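PDB 5YFK: sortase B from Clostridium perfringens, which is a cysteine transpeptidase of the sortase B class, a family that typically anchors proteins to the cell wall of Gram-positive bacteria. Local coordinates for residues P53-R56 against F57-K60. The protein carries 1 engineered substitution. Numbering follows the deposited sequence.
Sequences PDYR and FWIK
With CG of Tyr55 swung anti to the backbone N (chi1 175°), the phenol ring lies along the chain over the backbone of Phe57, while CG of Phe57, set between N and the carbonyl carbon (chi1 55°), turns its own ring back toward Arg56. Arg56 and Phe57 form a classic beta bulge in strand 55-61, the first strand of the sortase beta sheet, both facing Val70 of the antiparallel strand 67-72 and both hydrogen-bonded to its backbone. The bulge puts the side chains of Tyr55 and Phe57, two residues apart, on different sides of the strand. One face of the Tyr55 ring covers Phe57 N, which sits 3.7 Å above the ring plane and toward its rim. Farther along, Tyr55 CE1 approaches Phe57 O at 3.4 Å, and Tyr55 OH reaches Phe57 C at 3.3 Å. The hydroxyl also lies near the plane of the Trp58 indole, at its edge, with Tyr55 OH 3.9 Å from Trp58 CB. It is close to Trp58 N as well, but the angle is too poor for a hydrogen bond; the hydroxyl is hydrogen-bonded to Glu45 OE2 on helix 35-51, and Leu48 of the same helix touches the side chains of Tyr55 and Trp58. Trp58 NE1 is hydrogen-bonded to Asp67 OD1. On the other side, Phe57 CD2 packs 3.7 Å from Arg56 CB, and the ring continues onto Val70 and Leu141, joining the bulge to the neighbouring strands. The Arg56 side chain folds back toward the start of the strand, where Gln72 OE1 is hydrogen-bonded to NE. Two carbonyls grip its NH1: Pro53 O receives NH1 of Arg56 at 2.9 Å on an in-plane lone pair, whereas Tyr55 O, also 2.9 Å from Arg56 NH1, takes it from above the carbonyl plane, 59° out of it.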
loop_
_atom_site.group_PDB
_atom_site.type_symbol
_atom_site.label_atom_id
_atom_site.label_comp_id
_atom_site.label_asym_id
_atom_site.label_seq_id
_atom_site.Cartn_x
_atom_site.Cartn_y
_atom_site.Cartn_z
ATOM N N PRO A 53 -8.503 -16.496 2.574
ATOM C CA PRO A 53 -8.565 -16.514 1.122
ATOM C C PRO A 53 -8.579 -15.107 0.492
ATOM O O PRO A 53 -8.419 -14.959 -0.728
ATOM C CB PRO A 53 -9.886 -17.240 0.838
ATOM C CG PRO A 53 -10.234 -17.964 2.105
ATOM C CD PRO A 53 -9.694 -17.091 3.199
ATOM N N ASP A 54 -8.803 -14.091 1.314
ATOM C CA ASP A 54 -8.824 -12.703 0.840
ATOM C C ASP A 54 -7.399 -12.163 0.620
ATOM O O ASP A 54 -7.214 -11.065 0.067
ATOM C CB ASP A 54 -9.553 -11.826 1.858
ATOM C CG ASP A 54 -11.041 -12.139 1.956
ATOM O OD1 ASP A 54 -11.593 -12.705 0.984
ATOM O OD2 ASP A 54 -11.685 -11.562 2.855
ATOM N N TYR A 55 -6.405 -12.933 1.036
ATOM C CA TYR A 55 -5.005 -12.569 0.820
ATOM C C TYR A 55 -4.702 -12.321 -0.657
ATOM O O TYR A 55 -5.126 -13.092 -1.523
ATOM C CB TYR A 55 -4.096 -13.678 1.339
ATOM C CG TYR A 55 -2.635 -13.421 1.042
ATOM C CD1 TYR A 55 -1.915 -12.508 1.795
ATOM C CD2 TYR A 55 -2.013 -14.016 -0.042
ATOM C CE1 TYR A 55 -0.590 -12.246 1.514
ATOM C CE2 TYR A 55 -0.667 -13.819 -0.292
ATOM C CZ TYR A 55 0.031 -12.904 0.476
ATOM O OH TYR A 55 1.340 -12.624 0.183
ATOM N N ARG A 56 -3.936 -11.268 -0.953
ATOM C CA ARG A 56 -3.569 -10.979 -2.333
ATOM C C ARG A 56 -2.067 -10.838 -2.552
ATOM O O ARG A 56 -1.545 -11.289 -3.576
ATOM C CB ARG A 56 -4.276 -9.720 -2.831
ATOM C CG ARG A 56 -5.803 -9.784 -2.775
ATOM C CD ARG A 56 -6.353 -10.696 -3.869
ATOM N NE ARG A 56 -7.812 -10.822 -3.810
ATOM C CZ ARG A 56 -8.455 -11.821 -3.211
ATOM N NH1 ARG A 56 -7.778 -12.792 -2.620
ATOM N NH2 ARG A 56 -9.776 -11.829 -3.173
ATOM N N PHE A 57 -1.384 -10.129 -1.657
ATOM C CA PHE A 57 0.045 -9.925 -1.809
ATOM C C PHE A 57 0.676 -9.456 -0.498
ATOM O O PHE A 57 -0.027 -9.104 0.459
ATOM C CB PHE A 57 0.349 -8.914 -2.949
ATOM C CG PHE A 57 -0.351 -7.589 -2.806
ATOM C CD1 PHE A 57 0.282 -6.523 -2.194
ATOM C CD2 PHE A 57 -1.557 -7.356 -3.456
ATOM C CE1 PHE A 57 -0.354 -5.291 -2.075
ATOM C CE2 PHE A 57 -2.155 -6.097 -3.430
ATOM C CZ PHE A 57 -1.525 -5.047 -2.764
ATOM N N TRP A 58 2.003 -9.393 -0.482
ATOM C CA TRP A 58 2.731 -8.875 0.661
ATOM C C TRP A 58 3.303 -7.482 0.313
ATOM O O TRP A 58 3.703 -7.220 -0.824
ATOM C CB TRP A 58 3.864 -9.833 1.055
ATOM C CG TRP A 58 4.434 -9.534 2.423
ATOM C CD1 TRP A 58 5.287 -8.522 2.757
ATOM C CD2 TRP A 58 4.054 -10.153 3.651
ATOM N NE1 TRP A 58 5.513 -8.521 4.101
ATOM C CE2 TRP A 58 4.680 -9.434 4.690
ATOM C CE3 TRP A 58 3.171 -11.187 3.978
ATOM C CZ2 TRP A 58 4.612 -9.836 5.998
ATOM C CZ3 TRP A 58 3.089 -11.585 5.289
ATOM C CH2 TRP A 58 3.792 -10.898 6.295
ATOM N N ILE A 59 3.287 -6.594 1.284
ATOM C CA ILE A 59 3.873 -5.261 1.109
ATOM C C ILE A 59 4.952 -5.031 2.168
ATOM O O ILE A 59 4.740 -5.242 3.366
ATOM C CB ILE A 59 2.777 -4.165 1.192
ATOM C CG1 ILE A 59 3.343 -2.786 0.865
ATOM C CG2 ILE A 59 2.099 -4.144 2.537
ATOM C CD1 ILE A 59 2.273 -1.727 0.628
ATOM N N LYS A 60 6.048 -4.433 1.719
ATOM C CA LYS A 60 7.080 -3.964 2.592
ATOM C C LYS A 60 7.559 -2.605 2.127
ATOM O O LYS A 60 7.934 -2.436 0.959
ATOM C CB LYS A 60 8.247 -4.966 2.614
ATOM C CG LYS A 60 9.471 -4.497 3.408
ATOM C CD LYS A 60 9.175 -4.370 4.887
ATOM C CE LYS A 60 10.023 -3.302 5.568
ATOM N NZ LYS A 60 9.412 -2.884 6.860
#